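PDB 3EWL: uncharacterized protein from Bacteroides fragilis, which is of unknown function but carries a thioredoxin-like domain and may take part in thiol-disulfide exchange. Local coordinates for residues L32-P37 with Q103-R108; L115-G118 with V122-K125; R43-L48 with P111-L116. All coordinates share one frame; numbering follows the deposited sequence.

How the contacts relate
After a small N-terminal hairpin, 11-13 with 19-21, the chain enters strand 29-34 of the main sheet, runs on into helix 40-50, and returns much later through the loop after helix 98-101 to strands 112-116 and 122-124. Contact 1 closes a loop of 65 residues by bringing 103-108 back onto strand 29-34. Contact 3, with 62 residues between its segments, crosses it and sets helix 40-50 against strand 112-116. Contact 2 follows contact 1 in series, a hairpin with three residues between its segments, and shares Leu115 and Leu116 with contact 3. Strands 29-34 and 112-116 are sheet neighbours, with Leu32 N 2.8 Å from Tyr114 O, which links contacts 1 and 3 directly.

Contact 1 of 3, residues L32-P37 with Q103-R108; sequences LFFYDP and QLYDIR
Phe34 and Leu32, on strand 29-34 of the mixed sheet of a thioredoxin-like fold, meet Tyr105 and Ile107 from the loop that precedes strand 112-116. No hydrogen bond spans the two segments; the evidence for the contact is apolar and aromatic, with 203 Å² buried in total.

The CH-pi interaction comes first. Ile107 CD1 stands over one face of the Phe34 ring, 3.7 Å from its centroid and 26° off the normal. That offset brings the methyl toward the near side of the ring, where Ile107 CD1 lies 3.4 Å from Phe34 CG. Phe34 CG is placed anti to its own carbonyl carbon (chi1 -58°), which turns the ring toward the 103-108 loop and the Ile107 methyl, and the side chains of Phe34 and Ile107 cross at about a right angle.

The aromatic pair is of another kind. The rings of Phe34 and Tyr105 have centroids 4.9 Å apart, and their planes are inclined to each other by 43°, intermediate between parallel and perpendicular. Phe34 CZ nevertheless sits over one face of the Tyr105 ring, displaced toward its rim. The phenol is also fixed from outside the two segments: Tyr105 OH is hydrogen-bonded to Ala8 O, and the ring of Tyr114 meets that of Tyr105 edge-to-face.

An aliphatic-to-aromatic contact completes the set. All four touching residues are buried, and the side chain of Leu32 also packs on Leu116 in the neighbouring strand. Against the phenol, Leu32 uses a single branch, CD1, which lies 3.6 Å from Tyr105 CE1.

Contact 2 of 3, residues L115-G118 with V122-K125; sequences LLDG and VILK
Leu115 is held to segment 122-125 by three backbone hydrogen bonds. Its N-H gives to Leu124 O at 2.8 Å, and its carbonyl oxygen accepts twice: from Ile123 N, with 2.8 Å between Leu115 O and that nitrogen, and from Leu124 N, at 3.1 Å from Leu115 O. The longer of these two is the straighter at the hydrogen, 170° against 152°, so the added length does not come from bending there.

Side chains close round this backbone core. Leu115 CB and Leu124 CB face each other at 3.9 Å on one side of the sheet. On the other side the CD2 branch of Leu116 meets Val122 CG2, also at 3.9 Å. Ile123 straddles the edge: its CG1 lies between backbone N and carbonyl carbon (chi1 59°), which brings CG1 close to Leu115 O and lets CD1 reach Leu115 CD2. Its other branch, CG2, touches Asp117 CB at 3.8 Å, the two side chains crossing at about a right angle.

Further out, Asp117 OD1 accepts a hydrogen bond from Arg121 N, within the short connection between the strands. Helix 129-137 covers the Leu115 side through Leu132, Tyr135 and Leu136, while Ala7 packs against both Leu116 and Val122.

Leu115 pairs with Leu124 but Leu116 with Val122, so one extra residue, Ile123, is accommodated on the 122-124 side, across from Leu115. This is a classic beta bulge in an antiparallel hairpin, here at the 122-124 margin of the thioredoxin-like sheet.

Contact 3 of 3, residues R43-L48 with P111-L116; sequences RKFEKL and PTIYLL
Phe45 has CG anti to its backbone N (chi1 -177°), a torsion that extends the ring from helix 40-50 toward the sheet, where Ile113, with CG1 anti to its carbonyl carbon, directs CD1 at that ring. Phe45 from the helix and Ile113 from the strand point at one another. Ile113 CD1 ends over one face of the Phe45 ring, 3.9 Å from the centroid and 30° off the normal, a CH-pi contact displaced toward one side of the ring. The displacement shows in the nearest pair, Phe45 CE1 to Ile113 CD1 at 3.4 Å.

Pro111 adds a looser apolar touch, its CG lying 4.4 Å from Phe45 CB. The peptide bond before Pro111 is cis. A cis-proline just ahead of this strand, close to the CxxC helix, is a hallmark of the thioredoxin fold; here the side chain of Pro111 touches the CxxC pattern of Cys39 and Cys42, whose redox role is unconfirmed. Between the strand and the helix that carries this pattern 118 Å² is buried, and no hydrogen bond crosses.

Other residues surround the same cluster of side chains. The ring of Phe33 meets that of Phe45 with planes at about 35°, Met31 touches both Phe45 and Ile113, and helix 129-137 contributes Met129 against Phe45 and Leu132 against Ile113.

Beside the contact, within the helix, Arg43 forms a side-on salt bridge with Glu46, Arg43 NE reaching Glu46 OE2 at 2.9 Å and Arg43 NH1 meeting the syn lone pair of Glu46 OE1 at 2.6 Å.

Contact 1 of 3, residues L32-P37 with Q103-R108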
ATOM      1  N   LEU A  32       3.339   0.884   0.932  1.00 18.31           N
ATOM      2  CA  LEU A  32       1.963   1.354   0.934  1.00 19.35           C
ATOM      3  C   LEU A  32       1.505   1.628  -0.491  1.00 18.80           C
ATOM      4  O   LEU A  32       2.210   2.277  -1.255  1.00 19.21           O
ATOM      5  CB  LEU A  32       1.811   2.641   1.744  1.00 18.58           C
ATOM      6  CG  LEU A  32       2.343   2.678   3.158  1.00 19.76           C
ATOM      7  CD1 LEU A  32       2.152   4.127   3.629  1.00 13.54           C
ATOM      8  CD2 LEU A  32       1.669   1.670   4.111  1.00 22.08           C
ATOM      9  N   PHE A  33       0.329   1.127  -0.833  1.00 18.48           N
ATOM     10  CA  PHE A  33      -0.210   1.254  -2.177  1.00 18.95           C
ATOM     11  C   PHE A  33      -1.571   1.928  -2.094  1.00 19.24           C
ATOM     12  O   PHE A  33      -2.575   1.267  -1.777  1.00 20.29           O
ATOM     13  CB  PHE A  33      -0.307  -0.144  -2.844  1.00 17.77           C
ATOM     14  CG  PHE A  33      -0.742  -0.114  -4.311  1.00 20.18           C
ATOM     15  CD1 PHE A  33       0.165   0.193  -5.317  1.00 18.22           C
ATOM     16  CD2 PHE A  33      -2.051  -0.433  -4.683  1.00 20.77           C
ATOM     17  CE1 PHE A  33      -0.226   0.199  -6.675  1.00 20.11           C
ATOM     18  CE2 PHE A  33      -2.441  -0.456  -6.040  1.00 20.51           C
ATOM     19  CZ  PHE A  33      -1.521  -0.116  -7.037  1.00 21.67           C
ATOM     20  N   PHE A  34      -1.613   3.246  -2.315  1.00 19.35           N
ATOM     21  CA  PHE A  34      -2.874   3.956  -2.271  1.00 18.84           C
ATOM     22  C   PHE A  34      -3.536   3.858  -3.598  1.00 19.21           C
ATOM     23  O   PHE A  34      -2.978   4.283  -4.602  1.00 19.77           O
ATOM     24  CB  PHE A  34      -2.742   5.408  -1.783  1.00 17.32           C
ATOM     25  CG  PHE A  34      -2.125   5.523  -0.398  1.00 17.94           C
ATOM     26  CD1 PHE A  34      -2.877   5.250   0.750  1.00 17.74           C
ATOM     27  CD2 PHE A  34      -0.767   5.825  -0.245  1.00 13.97           C
ATOM     28  CE1 PHE A  34      -2.288   5.326   2.049  1.00 17.22           C
ATOM     29  CE2 PHE A  34      -0.176   5.900   1.042  1.00 17.34           C
ATOM     30  CZ  PHE A  34      -0.959   5.665   2.189  1.00 16.56           C
ATOM     31  N   TYR A  35      -4.741   3.299  -3.616  1.00 19.60           N
ATOM     32  CA  TYR A  35      -5.375   2.992  -4.885  1.00 18.99           C
ATOM     33  C   TYR A  35      -6.862   3.340  -4.917  1.00 20.05           C
ATOM     34  O   TYR A  35      -7.477   3.693  -3.889  1.00 19.10           O
ATOM     35  CB  TYR A  35      -5.161   1.503  -5.219  1.00 19.09           C
ATOM     36  CG  TYR A  35      -6.041   0.546  -4.399  1.00 18.76           C
ATOM     37  CD1 TYR A  35      -7.264   0.104  -4.900  1.00 18.51           C
ATOM     38  CD2 TYR A  35      -5.654   0.107  -3.117  1.00 14.90           C
ATOM     39  CE1 TYR A  35      -8.088  -0.752  -4.172  1.00 17.97           C
ATOM     40  CE2 TYR A  35      -6.472  -0.769  -2.380  1.00 16.51           C
ATOM     41  CZ  TYR A  35      -7.690  -1.191  -2.927  1.00 18.02           C
ATOM     42  OH  TYR A  35      -8.512  -2.068  -2.255  1.00 19.84           O
ATOM     43  N   ASP A  36      -7.441   3.202  -6.112  1.00 19.83           N
ATOM     44  CA  ASP A  36      -8.885   3.237  -6.256  1.00 20.81           C
ATOM     45  C   ASP A  36      -9.372   1.936  -6.955  1.00 21.07           C
ATOM     46  O   ASP A  36      -8.716   1.436  -7.869  1.00 21.47           O
ATOM     47  CB  ASP A  36      -9.280   4.507  -7.053  1.00 20.42           C
ATOM     48  CG  ASP A  36     -10.766   4.701  -7.109  1.00 22.98           C
ATOM     49  OD1 ASP A  36     -11.311   5.459  -6.275  1.00 21.55           O
ATOM     50  OD2 ASP A  36     -11.386   4.044  -7.967  1.00 22.45           O
ATOM     51  N   PRO A  37     -10.540   1.402  -6.552  1.00 20.89           N
ATOM     52  CA  PRO A  37     -11.023   0.190  -7.195  1.00 21.28           C
ATOM     53  C   PRO A  37     -11.324   0.380  -8.681  1.00 23.29           C
ATOM     54  O   PRO A  37     -11.397  -0.616  -9.418  1.00 22.53           O
ATOM     55  CB  PRO A  37     -12.326  -0.131  -6.437  1.00 20.91           C
ATOM     56  CG  PRO A  37     -12.693   1.138  -5.697  1.00 20.18           C
ATOM     57  CD  PRO A  37     -11.419   1.846  -5.447  1.00 20.38           C
ATOM     58  N   GLN A 103      -5.361  14.611   5.832  1.00 22.70           N
ATOM     59  CA  GLN A 103      -4.343  14.683   4.798  1.00 23.54           C
ATOM     60  C   GLN A 103      -3.051  13.973   5.249  1.00 22.21           C
ATOM     61  O   GLN A 103      -1.975  14.545   5.170  1.00 21.19           O
ATOM     62  CB  GLN A 103      -4.075  16.153   4.479  1.00 25.06           C
ATOM     63  CG  GLN A 103      -3.192  16.363   3.322  1.00 31.74           C
ATOM     64  CD  GLN A 103      -3.987  16.846   2.144  1.00 39.87           C
ATOM     65  OE1 GLN A 103      -3.836  16.342   1.021  1.00 41.73           O
ATOM     66  NE2 GLN A 103      -4.858  17.832   2.391  1.00 41.91           N
ATOM     67  N   LEU A 104      -3.171  12.742   5.758  1.00 19.96           N
ATOM     68  CA  LEU A 104      -2.028  12.064   6.322  1.00 18.93           C
ATOM     69  C   LEU A 104      -0.957  11.756   5.275  1.00 19.11           C
ATOM     70  O   LEU A 104       0.245  11.777   5.592  1.00 19.71           O
ATOM     71  CB  LEU A 104      -2.433  10.778   7.077  1.00 16.74           C
ATOM     72  CG  LEU A 104      -3.328  10.947   8.324  1.00 17.89           C
ATOM     73  CD1 LEU A 104      -3.758   9.574   8.961  1.00 16.26           C
ATOM     74  CD2 LEU A 104      -2.684  11.900   9.393  1.00 16.23           C
ATOM     75  N   TYR A 105      -1.387  11.435   4.058  1.00 19.57           N
ATOM     76  CA  TYR A 105      -0.459  11.248   2.929  1.00 20.46           C
ATOM     77  C   TYR A 105      -0.941  12.138   1.828  1.00 21.11           C
ATOM     78  O   TYR A 105      -2.122  12.362   1.723  1.00 20.20           O
ATOM     79  CB  TYR A 105      -0.448   9.813   2.451  1.00 20.09           C
ATOM     80  CG  TYR A 105       0.136   8.884   3.512  1.00 20.21           C
ATOM     81  CD1 TYR A 105       1.463   8.467   3.436  1.00 18.44           C
ATOM     82  CD2 TYR A 105      -0.666   8.437   4.608  1.00 20.19           C
ATOM     83  CE1 TYR A 105       2.019   7.605   4.438  1.00 17.64           C
ATOM     84  CE2 TYR A 105      -0.132   7.573   5.608  1.00 20.50           C
ATOM     85  CZ  TYR A 105       1.212   7.164   5.516  1.00 19.32           C
ATOM     86  OH  TYR A 105       1.749   6.325   6.495  1.00 19.69           O
ATOM     87  N   ASP A 106      -0.014  12.657   1.027  1.00 22.71           N
ATOM     88  CA  ASP A 106      -0.373  13.492  -0.128  1.00 24.49           C
ATOM     89  C   ASP A 106      -0.689  12.543  -1.285  1.00 24.86           C
ATOM     90  O   ASP A 106       0.202  12.117  -2.050  1.00 25.53           O
ATOM     91  CB  ASP A 106       0.760  14.457  -0.491  1.00 24.90           C
ATOM     92  CG  ASP A 106       0.384  15.416  -1.665  1.00 28.97           C
ATOM     93  OD1 ASP A 106      -0.817  15.538  -2.015  1.00 31.69           O
ATOM     94  OD2 ASP A 106       1.309  16.032  -2.243  1.00 33.22           O
ATOM     95  N   ILE A 107      -1.944  12.143  -1.377  1.00 25.07           N
ATOM     96  CA  ILE A 107      -2.287  11.143  -2.407  1.00 25.76           C
ATOM     97  C   ILE A 107      -2.740  11.950  -3.641  1.00 26.79           C
ATOM     98  O   ILE A 107      -3.949  12.188  -3.845  1.00 27.41           O
ATOM     99  CB  ILE A 107      -3.298  10.071  -1.874  1.00 25.43           C
ATOM    100  CG1 ILE A 107      -2.629   9.212  -0.788  1.00 24.08           C
ATOM    101  CG2 ILE A 107      -3.864   9.179  -3.004  1.00 24.36           C
ATOM    102  CD1 ILE A 107      -3.599   8.540   0.139  1.00 23.17           C
ATOM    103  N   ARG A 108      -1.746  12.389  -4.424  1.00 26.90           N
ATOM    104  CA  ARG A 108      -1.957  13.265  -5.587  1.00 27.92           C
ATOM    105  C   ARG A 108      -2.789  12.595  -6.674  1.00 27.20           C
ATOM    106  O   ARG A 108      -3.368  13.273  -7.497  1.00 27.65           O
ATOM    107  CB  ARG A 108      -0.634  13.639  -6.260  1.00 28.66           C
ATOM    108  CG  ARG A 108       0.462  14.108  -5.365  1.00 32.89           C
ATOM    109  CD  ARG A 108       1.610  14.636  -6.244  1.00 39.83           C
ATOM    110  NE  ARG A 108       2.438  13.636  -6.949  1.00 43.59           N
ATOM    111  CZ  ARG A 108       2.559  13.514  -8.281  1.00 45.37           C
ATOM    112  NH1 ARG A 108       3.372  12.590  -8.787  1.00 47.56           N
ATOM    113  NH2 ARG A 108       1.886  14.293  -9.118  1.00 42.43           N
TER

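Contact 2 of 3, residues L115-G118 with V122-K125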
ATOM      1  N   LEU A 115       7.528   3.541   0.028  1.00 21.67           N
ATOM      2  CA  LEU A 115       8.247   2.453   0.664  1.00 21.22           C
ATOM      3  C   LEU A 115       8.654   2.834   2.106  1.00 21.94           C
ATOM      4  O   LEU A 115       9.224   3.905   2.333  1.00 21.22           O
ATOM      5  CB  LEU A 115       9.463   2.081  -0.169  1.00 21.94           C
ATOM      6  CG  LEU A 115      10.177   0.818   0.332  1.00 21.38           C
ATOM      7  CD1 LEU A 115       9.274  -0.400   0.329  1.00 21.15           C
ATOM      8  CD2 LEU A 115      11.357   0.594  -0.579  1.00 21.14           C
ATOM      9  N   LEU A 116       8.349   1.974   3.071  1.00 21.17           N
ATOM     10  CA  LEU A 116       8.735   2.234   4.446  1.00 21.65           C
ATOM     11  C   LEU A 116       9.724   1.157   4.838  1.00 23.07           C
ATOM     12  O   LEU A 116       9.646   0.036   4.312  1.00 20.59           O
ATOM     13  CB  LEU A 116       7.530   2.103   5.413  1.00 22.17           C
ATOM     14  CG  LEU A 116       6.206   2.660   4.962  1.00 23.42           C
ATOM     15  CD1 LEU A 116       5.154   2.436   6.026  1.00 23.87           C
ATOM     16  CD2 LEU A 116       6.363   4.161   4.617  1.00 23.22           C
ATOM     17  N   ASP A 117      10.621   1.485   5.775  1.00 24.47           N
ATOM     18  CA  ASP A 117      11.594   0.537   6.280  1.00 25.39           C
ATOM     19  C   ASP A 117      11.054  -0.196   7.494  1.00 26.38           C
ATOM     20  O   ASP A 117       9.848  -0.204   7.743  1.00 27.14           O
ATOM     21  CB  ASP A 117      12.906   1.249   6.633  1.00 26.61           C
ATOM     22  CG  ASP A 117      12.837   2.102   7.948  1.00 29.06           C
ATOM     23  OD1 ASP A 117      11.829   2.147   8.689  1.00 30.25           O
ATOM     24  OD2 ASP A 117      13.874   2.719   8.253  1.00 32.09           O
ATOM     25  N   GLY A 118      11.965  -0.794   8.256  1.00 26.96           N
ATOM     26  CA  GLY A 118      11.626  -1.609   9.393  1.00 28.64           C
ATOM     27  C   GLY A 118      11.022  -0.822  10.532  1.00 30.43           C
ATOM     28  O   GLY A 118      10.225  -1.361  11.295  1.00 30.99           O
ATOM     29  N   VAL A 122       9.605   6.571   6.286  1.00 27.24           N
ATOM     30  CA  VAL A 122       9.399   6.714   4.847  1.00 26.17           C
ATOM     31  C   VAL A 122      10.768   6.744   4.144  1.00 26.74           C
ATOM     32  O   VAL A 122      11.551   7.683   4.342  1.00 27.40           O
ATOM     33  CB  VAL A 122       8.611   7.996   4.502  1.00 25.76           C
ATOM     34  CG1 VAL A 122       8.587   8.196   3.007  1.00 26.68           C
ATOM     35  CG2 VAL A 122       7.180   7.964   5.078  1.00 22.81           C
ATOM     36  N   ILE A 123      11.104   5.696   3.395  1.00 26.42           N
ATOM     37  CA  ILE A 123      12.403   5.680   2.714  1.00 26.10           C
ATOM     38  C   ILE A 123      12.256   6.027   1.231  1.00 25.45           C
ATOM     39  O   ILE A 123      13.168   6.568   0.632  1.00 25.69           O
ATOM     40  CB  ILE A 123      13.277   4.363   2.951  1.00 27.12           C
ATOM     41  CG1 ILE A 123      12.584   3.114   2.500  1.00 27.70           C
ATOM     42  CG2 ILE A 123      13.761   4.186   4.408  1.00 26.53           C
ATOM     43  CD1 ILE A 123      13.547   1.908   2.445  1.00 30.47           C
ATOM     44  N   LEU A 124      11.111   5.720   0.623  1.00 23.65           N
ATOM     45  CA  LEU A 124      10.804   6.293  -0.689  1.00 23.01           C
ATOM     46  C   LEU A 124       9.413   6.875  -0.610  1.00 23.35           C
ATOM     47  O   LEU A 124       8.469   6.180  -0.191  1.00 23.15           O
ATOM     48  CB  LEU A 124      10.879   5.268  -1.842  1.00 21.18           C
ATOM     49  CG  LEU A 124      12.205   4.642  -2.265  1.00 22.22           C
ATOM     50  CD1 LEU A 124      11.952   3.637  -3.397  1.00 21.17           C
ATOM     51  CD2 LEU A 124      13.216   5.710  -2.739  1.00 21.57           C
ATOM     52  N   LYS A 125       9.300   8.142  -1.015  1.00 24.00           N
ATOM     53  CA  LYS A 125       8.051   8.899  -0.962  1.00 25.13           C
ATOM     54  C   LYS A 125       7.393   9.076  -2.351  1.00 25.41           C
ATOM     55  O   LYS A 125       8.049   9.510  -3.279  1.00 26.26           O
ATOM     56  CB  LYS A 125       8.290  10.261  -0.289  1.00 24.73           C
ATOM     57  CG  LYS A 125       7.299  11.333  -0.764  1.00 27.98           C
ATOM     58  CD  LYS A 125       7.020  12.412   0.220  1.00 30.99           C
ATOM     59  CE  LYS A 125       5.768  13.135  -0.256  1.00 32.31           C
ATOM     60  NZ  LYS A 125       5.190  13.850   0.876  1.00 35.35           N
TER

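Contact 3 of 3, residues R43-L48 with P111-L116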
ATOM      1  N   ARG A  43      -4.482  -1.022 -11.712  1.00 19.52           N
ATOM      2  CA  ARG A  43      -4.448  -2.361 -12.310  1.00 19.89           C
ATOM      3  C   ARG A  43      -3.113  -2.643 -13.010  1.00 20.34           C
ATOM      4  O   ARG A  43      -2.533  -3.716 -12.811  1.00 19.75           O
ATOM      5  CB  ARG A  43      -5.615  -2.559 -13.273  1.00 19.83           C
ATOM      6  CG  ARG A  43      -7.016  -2.152 -12.730  1.00 21.32           C
ATOM      7  CD  ARG A  43      -7.536  -3.030 -11.592  1.00 19.27           C
ATOM      8  NE  ARG A  43      -6.991  -2.661 -10.270  1.00 21.89           N
ATOM      9  CZ  ARG A  43      -7.445  -1.661  -9.522  1.00 22.40           C
ATOM     10  NH1 ARG A  43      -6.906  -1.421  -8.317  1.00 21.55           N
ATOM     11  NH2 ARG A  43      -8.452  -0.900  -9.970  1.00 20.93           N
ATOM     12  N   LYS A  44      -2.616  -1.688 -13.805  1.00 20.39           N
ATOM     13  CA  LYS A  44      -1.372  -1.905 -14.542  1.00 21.62           C
ATOM     14  C   LYS A  44      -0.178  -2.066 -13.627  1.00 20.46           C
ATOM     15  O   LYS A  44       0.664  -2.930 -13.879  1.00 19.97           O
ATOM     16  CB  LYS A  44      -1.081  -0.784 -15.568  1.00 22.24           C
ATOM     17  CG  LYS A  44      -2.160  -0.677 -16.660  1.00 27.52           C
ATOM     18  CD  LYS A  44      -1.999   0.580 -17.579  1.00 35.34           C
ATOM     19  CE  LYS A  44      -0.691   0.560 -18.459  1.00 38.56           C
ATOM     20  NZ  LYS A  44       0.525   1.211 -17.811  1.00 42.59           N
ATOM     21  N   PHE A  45      -0.084  -1.223 -12.593  1.00 19.65           N
ATOM     22  CA  PHE A  45       0.983  -1.355 -11.606  1.00 20.33           C
ATOM     23  C   PHE A  45       0.919  -2.741 -10.932  1.00 20.07           C
ATOM     24  O   PHE A  45       1.942  -3.431 -10.779  1.00 19.86           O
ATOM     25  CB  PHE A  45       0.904  -0.236 -10.521  1.00 20.75           C
ATOM     26  CG  PHE A  45       2.032  -0.302  -9.528  1.00 23.86           C
ATOM     27  CD1 PHE A  45       3.163   0.497  -9.691  1.00 26.49           C
ATOM     28  CD2 PHE A  45       2.014  -1.228  -8.485  1.00 27.06           C
ATOM     29  CE1 PHE A  45       4.218   0.422  -8.814  1.00 26.65           C
ATOM     30  CE2 PHE A  45       3.090  -1.313  -7.584  1.00 28.63           C
ATOM     31  CZ  PHE A  45       4.190  -0.495  -7.758  1.00 29.22           C
ATOM     32  N   GLU A  46      -0.287  -3.111 -10.483  1.00 20.60           N
ATOM     33  CA  GLU A  46      -0.566  -4.422  -9.868  1.00 21.20           C
ATOM     34  C   GLU A  46      -0.090  -5.548 -10.792  1.00 20.59           C
ATOM     35  O   GLU A  46       0.594  -6.445 -10.345  1.00 20.09           O
ATOM     36  CB  GLU A  46      -2.066  -4.609  -9.560  1.00 20.92           C
ATOM     37  CG  GLU A  46      -2.604  -3.743  -8.430  1.00 21.56           C
ATOM     38  CD  GLU A  46      -4.131  -3.476  -8.538  1.00 24.93           C
ATOM     39  OE1 GLU A  46      -4.633  -2.506  -7.891  1.00 24.21           O
ATOM     40  OE2 GLU A  46      -4.827  -4.220  -9.254  1.00 23.05           O
ATOM     41  N   LYS A  47      -0.427  -5.464 -12.078  1.00 20.54           N
ATOM     42  CA  LYS A  47      -0.001  -6.440 -13.084  1.00 21.06           C
ATOM     43  C   LYS A  47       1.520  -6.507 -13.241  1.00 21.72           C
ATOM     44  O   LYS A  47       2.088  -7.596 -13.289  1.00 22.26           O
ATOM     45  CB  LYS A  47      -0.654  -6.114 -14.438  1.00 21.51           C
ATOM     46  CG  LYS A  47      -0.291  -7.111 -15.553  1.00 22.07           C
ATOM     47  CD  LYS A  47      -0.639  -6.590 -16.906  1.00 23.16           C
ATOM     48  CE  LYS A  47      -0.345  -7.624 -17.965  1.00 23.91           C
ATOM     49  NZ  LYS A  47       1.113  -7.670 -18.235  1.00 25.20           N
ATOM     50  N   LEU A  48       2.179  -5.350 -13.321  0.50 22.02           N
ATOM     51  CA  LEU A  48       3.628  -5.313 -13.529  0.50 22.50           C
ATOM     52  C   LEU A  48       4.379  -5.811 -12.300  0.50 22.33           C
ATOM     53  O   LEU A  48       5.360  -6.527 -12.417  0.50 21.57           O
ATOM     54  CB  LEU A  48       4.112  -3.898 -13.845  0.50 22.43           C
ATOM     55  CG  LEU A  48       3.818  -3.231 -15.184  0.50 23.60           C
ATOM     56  CD1 LEU A  48       4.492  -1.848 -15.203  0.50 24.32           C
ATOM     57  CD2 LEU A  48       4.292  -4.081 -16.360  0.50 23.81           C
ATOM     58  N   PRO A 111      -2.327   5.201  -8.714  1.00 22.33           N
ATOM     59  CA  PRO A 111      -1.742   4.779  -7.426  1.00 22.40           C
ATOM     60  C   PRO A 111      -0.757   5.823  -6.903  1.00 22.17           C
ATOM     61  O   PRO A 111      -0.205   6.579  -7.671  1.00 21.05           O
ATOM     62  CB  PRO A 111      -0.989   3.491  -7.787  1.00 22.65           C
ATOM     63  CG  PRO A 111      -0.563   3.704  -9.258  1.00 21.78           C
ATOM     64  CD  PRO A 111      -1.713   4.505  -9.874  1.00 22.25           C
ATOM     65  N   THR A 112      -0.603   5.908  -5.595  1.00 21.92           N
ATOM     66  CA  THR A 112       0.546   6.593  -5.014  1.00 21.04           C
ATOM     67  C   THR A 112       1.231   5.538  -4.108  1.00 21.20           C
ATOM     68  O   THR A 112       0.593   4.831  -3.318  1.00 21.14           O
ATOM     69  CB  THR A 112       0.112   7.816  -4.162  1.00 22.57           C
ATOM     70  OG1 THR A 112      -0.602   8.776  -4.976  1.00 24.84           O
ATOM     71  CG2 THR A 112       1.331   8.491  -3.466  1.00 21.90           C
ATOM     72  N   ILE A 113       2.540   5.454  -4.213  1.00 20.45           N
ATOM     73  CA  ILE A 113       3.262   4.418  -3.558  1.00 20.67           C
ATOM     74  C   ILE A 113       4.302   5.054  -2.630  1.00 21.31           C
ATOM     75  O   ILE A 113       5.003   6.022  -3.027  1.00 19.55           O
ATOM     76  CB  ILE A 113       3.949   3.573  -4.610  1.00 20.04           C
ATOM     77  CG1 ILE A 113       2.906   2.921  -5.528  1.00 22.83           C
ATOM     78  CG2 ILE A 113       4.800   2.483  -3.972  1.00 21.46           C
ATOM     79  CD1 ILE A 113       3.177   3.162  -7.000  1.00 27.00           C
ATOM     80  N   TYR A 114       4.420   4.474  -1.438  1.00 20.40           N
ATOM     81  CA  TYR A 114       5.491   4.783  -0.497  1.00 22.14           C
ATOM     82  C   TYR A 114       6.205   3.490  -0.101  1.00 21.41           C
ATOM     83  O   TYR A 114       5.564   2.458   0.120  1.00 21.99           O
ATOM     84  CB  TYR A 114       4.924   5.457   0.792  1.00 21.99           C
ATOM     85  CG  TYR A 114       4.389   6.877   0.648  1.00 23.51           C
ATOM     86  CD1 TYR A 114       4.962   7.928   1.376  1.00 26.61           C
ATOM     87  CD2 TYR A 114       3.308   7.176  -0.170  1.00 25.48           C
ATOM     88  CE1 TYR A 114       4.472   9.222   1.289  1.00 26.30           C
ATOM     89  CE2 TYR A 114       2.839   8.490  -0.280  1.00 26.50           C
ATOM     90  CZ  TYR A 114       3.444   9.497   0.454  1.00 27.05           C
ATOM     91  OH  TYR A 114       3.023  10.808   0.396  1.00 32.86           O
ATOM     92  N   LEU A 115       7.528   3.541   0.028  1.00 21.67           N
ATOM     93  CA  LEU A 115       8.247   2.453   0.664  1.00 21.22           C
ATOM     94  C   LEU A 115       8.654   2.834   2.106  1.00 21.94           C
ATOM     95  O   LEU A 115       9.224   3.905   2.333  1.00 21.22           O
ATOM     96  CB  LEU A 115       9.463   2.081  -0.169  1.00 21.94           C
ATOM     97  CG  LEU A 115      10.177   0.818   0.332  1.00 21.38           C
ATOM     98  CD1 LEU A 115       9.274  -0.400   0.329  1.00 21.15           C
ATOM     99  CD2 LEU A 115      11.357   0.594  -0.579  1.00 21.14           C
ATOM    100  N   LEU A 116       8.349   1.974   3.071  1.00 21.17           N
ATOM    101  CA  LEU A 116       8.735   2.234   4.446  1.00 21.65           C
ATOM    102  C   LEU A 116       9.724   1.157   4.838  1.00 23.07           C
ATOM    103  O   LEU A 116       9.646   0.036   4.312  1.00 20.59           O
ATOM    104  CB  LEU A 116       7.530   2.103   5.413  1.00 22.17           C
ATOM    105  CG  LEU A 116       6.206   2.660   4.962  1.00 23.42           C
ATOM    106  CD1 LEU A 116       5.154   2.436   6.026  1.00 23.87           C
ATOM    107  CD2 LEU A 116       6.363   4.161   4.617  1.00 23.22           C
TER